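Local coordinates for protein diffuse adherence adhesin (Escherichia coli, PDB 4MEE) that mediates bacterial attachment to human and other mammalian cells as an autotransporter adhesin, this chain being its C-terminal transport unit, at residues 159-164 and 347-352; 219-224 and 234-239. All blocks are in the same frame, centred on the assembly; numbering follows the deposited sequence.

Contact 1 (159-164 and 347-352)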
loop_
_atom_site.group_PDB
_atom_site.type_symbol
_atom_site.label_atom_id
_atom_site.label_comp_id
_atom_site.label_asym_id
_atom_site.label_seq_id
_atom_site.Cartn_x
_atom_site.Cartn_y
_atom_site.Cartn_z
ATOM N N LEU A 159 -3.309 6.074 6.849
ATOM C CA LEU A 159 -3.762 4.729 6.599
ATOM C C LEU A 159 -4.831 4.711 5.559
ATOM O O LEU A 159 -4.865 3.866 4.710
ATOM C CB LEU A 159 -4.348 4.183 7.868
ATOM C CG LEU A 159 -3.299 3.817 8.887
ATOM C CD1 LEU A 159 -3.996 3.565 10.200
ATOM C CD2 LEU A 159 -2.580 2.589 8.376
ATOM N N ALA A 160 -5.708 5.682 5.633
ATOM C CA ALA A 160 -6.831 5.712 4.768
ATOM C C ALA A 160 -6.370 5.768 3.346
ATOM O O ALA A 160 -7.015 5.234 2.477
ATOM C CB ALA A 160 -7.639 6.922 5.070
ATOM N N ASN A 161 -5.245 6.421 3.112
ATOM C CA ASN A 161 -4.725 6.519 1.767
ATOM C C ASN A 161 -3.755 5.434 1.339
ATOM O O ASN A 161 -3.614 5.169 0.158
ATOM C CB ASN A 161 -4.062 7.853 1.573
ATOM C CG ASN A 161 -4.991 8.987 1.853
ATOM O OD1 ASN A 161 -5.509 9.596 0.946
ATOM N ND2 ASN A 161 -5.195 9.282 3.112
ATOM N N SER A 162 -3.067 4.818 2.280
ATOM C CA SER A 162 -2.145 3.786 1.898
ATOM C C SER A 162 -2.650 2.407 2.229
ATOM O O SER A 162 -1.962 1.432 1.994
ATOM C CB SER A 162 -0.820 3.996 2.586
ATOM O OG SER A 162 -0.967 3.805 3.976
ATOM N N LEU A 163 -3.836 2.306 2.797
ATOM C CA LEU A 163 -4.334 0.992 3.175
ATOM C C LEU A 163 -4.694 0.041 2.028
ATOM O O LEU A 163 -4.491 -1.153 2.148
ATOM C CB LEU A 163 -5.505 1.131 4.138
ATOM C CG LEU A 163 -5.587 0.135 5.297
ATOM C CD1 LEU A 163 -4.240 -0.524 5.547
ATOM C CD2 LEU A 163 -6.108 0.814 6.550
ATOM N N PHE A 164 -5.238 0.543 0.929
ATOM C CA PHE A 164 -5.695 -0.354 -0.117
ATOM C C PHE A 164 -4.852 -0.296 -1.353
ATOM O O PHE A 164 -5.311 -0.635 -2.431
ATOM C CB PHE A 164 -7.124 -0.035 -0.499
ATOM C CG PHE A 164 -8.113 -0.559 0.444
ATOM C CD1 PHE A 164 -8.298 -1.897 0.566
ATOM C CD2 PHE A 164 -8.846 0.291 1.211
ATOM C CE1 PHE A 164 -9.208 -2.382 1.439
ATOM C CE2 PHE A 164 -9.753 -0.188 2.088
ATOM C CZ PHE A 164 -9.936 -1.523 2.197
ATOM N N MET A 347 -3.220 9.973 -4.002
ATOM C CA MET A 347 -3.991 9.713 -2.791
ATOM C C MET A 347 -4.991 10.843 -2.555
ATOM O O MET A 347 -4.612 11.945 -2.155
ATOM C CB MET A 347 -3.053 9.547 -1.589
ATOM C CG MET A 347 -2.089 8.371 -1.700
ATOM S SD MET A 347 -0.927 8.256 -0.325
ATOM C CE MET A 347 0.040 6.830 -0.811
ATOM N N GLY A 348 -6.269 10.567 -2.813
ATOM C CA GLY A 348 -7.308 11.594 -2.723
ATOM C C GLY A 348 -8.402 11.335 -1.701
ATOM O O GLY A 348 -9.527 11.810 -1.861
ATOM N N VAL A 349 -8.076 10.584 -0.652
ATOM C CA VAL A 349 -9.016 10.342 0.443
ATOM C C VAL A 349 -8.851 11.443 1.487
ATOM O O VAL A 349 -7.773 11.611 2.063
ATOM C CB VAL A 349 -8.815 8.953 1.094
ATOM C CG1 VAL A 349 -9.774 8.763 2.263
ATOM C CG2 VAL A 349 -9.023 7.847 0.070
ATOM N N THR A 350 -9.927 12.195 1.709
ATOM C CA THR A 350 -9.945 13.284 2.682
ATOM C C THR A 350 -10.944 13.002 3.798
ATOM O O THR A 350 -11.978 12.377 3.565
ATOM C CB THR A 350 -10.290 14.637 2.024
ATOM O OG1 THR A 350 -11.382 14.470 1.115
ATOM C CG2 THR A 350 -9.091 15.192 1.275
ATOM N N PRO A 351 -10.636 13.471 5.015
ATOM C CA PRO A 351 -11.479 13.264 6.176
ATOM C C PRO A 351 -12.581 14.293 6.208
ATOM O O PRO A 351 -12.490 15.324 5.539
ATOM C CB PRO A 351 -10.531 13.517 7.356
ATOM C CG PRO A 351 -9.235 13.961 6.765
ATOM C CD PRO A 351 -9.491 14.326 5.342
ATOM N N ASP A 352 -13.620 13.998 6.979
ATOM C CA ASP A 352 -14.635 14.976 7.306
ATOM C C ASP A 352 -13.979 16.017 8.180
ATOM O O ASP A 352 -13.004 15.727 8.868
ATOM C CB ASP A 352 -15.767 14.327 8.095
ATOM C CG ASP A 352 -16.828 13.707 7.207
ATOM O OD1 ASP A 352 -16.760 13.856 5.967
ATOM O OD2 ASP A 352 -17.746 13.072 7.762
#
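Asn161, near the end of helix 149-162, meets the barrel wall at Val349 through one polar link. The backbone N of Val349 donates to Asn161 OD1 over 3.2 Å; the N-H...O angle is 140°, so the bond is bent, and the donor sits 25° from the plane of the side-chain carbonyl. Asn161 CG lies anti to its own carbonyl carbon (chi1 -57°), which carries the amide off the helix flank toward the strand. The amide passes alongside the valine, antiparallel to it, and Asn161 OD1 comes within 3.4 Å of Val349 CB.

The helix lies inside the autotransporter beta-barrel, consistent with the pore-spanning linker helix of this family, and strand 333-355 is a stave of the surrounding wall. Met347 and Val349 both send their side chains inward from that stave, with Gly348 between them, and the bond joins helix to wall directly in a buried part of the channel.

Apolar packing flanks the amide. The Met347 chain, extended beyond CG, lies alongside Asn161, its SD 3.7 Å from Asn161 CB and its CE 4.1 Å from Asn161 O. Phe409, from a loop, touches both residues. On the Val349 flank, CG1 meets Ala160 CB at 4.0 Å, a methyl-to-methyl contact, while Val349 CG2 lies 4.1 Å from Ala160 O. Leu308 of strand 303-327 packs against both Ala160 and Val349, and backbone hydrogen bonds of Gly348 with Leu311 and of Thr350 with Asn309 tie the stave to that neighbouring strand.

Contact 2 (219-224 and 234-239)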
loop_
_atom_site.group_PDB
_atom_site.type_symbol
_atom_site.label_atom_id
_atom_site.label_comp_id
_atom_site.label_asym_id
_atom_site.label_seq_id
_atom_site.Cartn_x
_atom_site.Cartn_y
_atom_site.Cartn_z
ATOM N N GLY A 219 -11.079 -9.840 -9.894
ATOM C CA GLY A 219 -11.137 -10.796 -10.980
ATOM C C GLY A 219 -10.903 -10.135 -12.315
ATOM O O GLY A 219 -10.980 -8.925 -12.434
ATOM N N ASP A 220 -10.613 -10.936 -13.327
ATOM C CA ASP A 220 -10.374 -10.405 -14.646
ATOM C C ASP A 220 -11.660 -10.493 -15.407
ATOM O O ASP A 220 -12.278 -11.547 -15.472
ATOM C CB ASP A 220 -9.366 -11.254 -15.384
ATOM C CG ASP A 220 -8.000 -11.197 -14.771
ATOM O OD1 ASP A 220 -7.192 -10.374 -15.226
ATOM O OD2 ASP A 220 -7.716 -11.978 -13.845
ATOM N N ILE A 221 -12.056 -9.391 -16.010
ATOM C CA ILE A 221 -13.242 -9.384 -16.806
ATOM C C ILE A 221 -12.941 -9.646 -18.257
ATOM O O ILE A 221 -13.539 -10.509 -18.859
ATOM C CB ILE A 221 -13.856 -8.014 -16.780
ATOM C CG1 ILE A 221 -14.820 -7.912 -15.616
ATOM C CG2 ILE A 221 -14.588 -7.796 -18.072
ATOM C CD1 ILE A 221 -14.611 -9.002 -14.601
ATOM N N TYR A 222 -12.023 -8.870 -18.820
ATOM C CA TYR A 222 -11.674 -8.970 -20.223
ATOM C C TYR A 222 -10.243 -9.416 -20.354
ATOM O O TYR A 222 -9.472 -9.301 -19.409
ATOM C CB TYR A 222 -11.739 -7.606 -20.871
ATOM C CG TYR A 222 -13.108 -7.113 -21.227
ATOM C CD1 TYR A 222 -14.007 -7.916 -21.917
ATOM C CD2 TYR A 222 -13.490 -5.818 -20.910
ATOM C CE1 TYR A 222 -15.261 -7.445 -22.251
ATOM C CE2 TYR A 222 -14.738 -5.337 -21.241
ATOM C CZ TYR A 222 -15.619 -6.155 -21.910
ATOM O OH TYR A 222 -16.859 -5.674 -22.238
ATOM N N LYS A 223 -9.883 -9.900 -21.540
ATOM C CA LYS A 223 -8.484 -10.178 -21.883
ATOM C C LYS A 223 -8.194 -10.045 -23.380
ATOM O O LYS A 223 -7.910 -11.029 -24.050
ATOM C CB LYS A 223 -8.068 -11.575 -21.420
ATOM C CG LYS A 223 -8.011 -11.735 -19.924
ATOM C CD LYS A 223 -6.956 -12.753 -19.549
ATOM C CE LYS A 223 -7.521 -13.729 -18.540
ATOM N NZ LYS A 223 -6.621 -14.899 -18.340
ATOM N N PHE A 224 -8.243 -8.835 -23.912
ATOM C CA PHE A 224 -8.147 -8.692 -25.346
ATOM C C PHE A 224 -6.737 -8.572 -25.826
ATOM O O PHE A 224 -6.230 -7.469 -25.900
ATOM C CB PHE A 224 -8.836 -7.422 -25.779
ATOM N N LEU A 234 -8.433 -6.407 -18.262
ATOM C CA LEU A 234 -9.256 -5.477 -17.501
ATOM C C LEU A 234 -10.026 -6.248 -16.467
ATOM O O LEU A 234 -10.645 -7.232 -16.786
ATOM C CB LEU A 234 -10.215 -4.767 -18.418
ATOM C CG LEU A 234 -9.495 -3.601 -19.068
ATOM C CD1 LEU A 234 -9.465 -3.790 -20.572
ATOM C CD2 LEU A 234 -10.125 -2.279 -18.665
ATOM N N GLY A 235 -9.988 -5.810 -15.221
ATOM C CA GLY A 235 -10.572 -6.598 -14.158
ATOM C C GLY A 235 -11.204 -5.710 -13.134
ATOM O O GLY A 235 -11.268 -4.512 -13.326
ATOM N N ILE A 236 -11.691 -6.298 -12.054
ATOM C CA ILE A 236 -12.232 -5.496 -10.985
ATOM C C ILE A 236 -11.811 -6.012 -9.626
ATOM O O ILE A 236 -11.601 -7.200 -9.445
ATOM C CB ILE A 236 -13.746 -5.388 -11.078
ATOM C CG1 ILE A 236 -14.422 -6.635 -10.571
ATOM C CG2 ILE A 236 -14.174 -5.308 -12.520
ATOM C CD1 ILE A 236 -15.664 -6.867 -11.368
ATOM N N MET A 237 -11.694 -5.100 -8.669
ATOM C CA MET A 237 -11.172 -5.416 -7.352
ATOM C C MET A 237 -12.011 -4.800 -6.271
ATOM O O MET A 237 -12.681 -3.829 -6.516
ATOM C CB MET A 237 -9.801 -4.828 -7.224
ATOM C CG MET A 237 -9.661 -3.529 -7.945
ATOM S SD MET A 237 -8.062 -2.945 -7.408
ATOM C CE MET A 237 -7.747 -1.784 -8.712
ATOM N N GLY A 238 -11.936 -5.347 -5.066
ATOM C CA GLY A 238 -12.659 -4.791 -3.929
ATOM C C GLY A 238 -11.961 -5.247 -2.674
ATOM O O GLY A 238 -11.205 -6.187 -2.736
ATOM N N GLY A 239 -12.184 -4.598 -1.537
ATOM C CA GLY A 239 -11.494 -5.023 -0.318
ATOM C C GLY A 239 -12.133 -4.523 0.954
ATOM O O GLY A 239 -12.998 -3.683 0.909
#
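Leu234 O accepts two backbone N-H groups at once, from Ile221 N at 2.7 Å and from Tyr222 N at 3.0 Å. Both donors lie in its carbonyl plane, and the Tyr222 bond is the straighter of the two, at 165° on the hydrogen. In return Leu234 N donates to Tyr222 O, a longer bond of 3.3 Å in which the donor stands well above the carbonyl plane.

With Ile221 and Tyr222 both facing Leu234, the pairing has a classic beta bulge, and the register slips by one residue after Asp220. It interrupts the antiparallel hairpin of strands 206-226 and 230-249, two neighbouring staves of the outer-membrane barrel.

Before the bulge, Gly219 and Ile236 form a hydrogen-bonded pair. Ile236 N reaches Gly219 O over 2.7 Å; the reciprocal bond from Gly219 N to Ile236 O is also made, although the position of that oxygen is less certain. Asp220 and Gly235 are the non-hydrogen-bonded pair between. Asp220 bonds through its backbone to Ser187, just ahead of strand 188-200, and Gly235 to Tyr268 of strand 255-272.

Apolar side chains meet on the face bearing Tyr222, Leu234 and Ile236, which lies on the surface and may border lipid. Ile221 CG1, anti to its carbonyl carbon (chi1 -89°), places CD1 4.0 Å from Ile236 CD1, the two isoleucine side chains lying at a slant. Tyr222 CB and Leu234 CB are likewise 4.0 Å apart, with Leu234 CB at the ring edge. Ile221 CG2 lies 3.5 Å above one face of the Tyr222 ring, offset toward its rim. Asp220 points to the other face of the sheet and touches Thr233 and Tyr268.

Overall arrangement
Contact 2 is nested inside the long chain loop that contact 1 closes: segment 159-164, the last part of the helix and the chain following it, comes first, then hairpin segments 219-224 and 234-239, and finally strand segment 347-352. Their centres lie about 23 Å apart, contact 1 about 11 Å from the centre of the chain and contact 2 about 19 Å. Contact 2 belongs to the barrel wall itself, whereas contact 1 holds the helix within the pore to another part of that wall. The two meet where Phe164 CE1 packs 3.7 Å from Gly239 C, so the chain leaving the helix also rests against the hairpin, fixing this segment within the barrel.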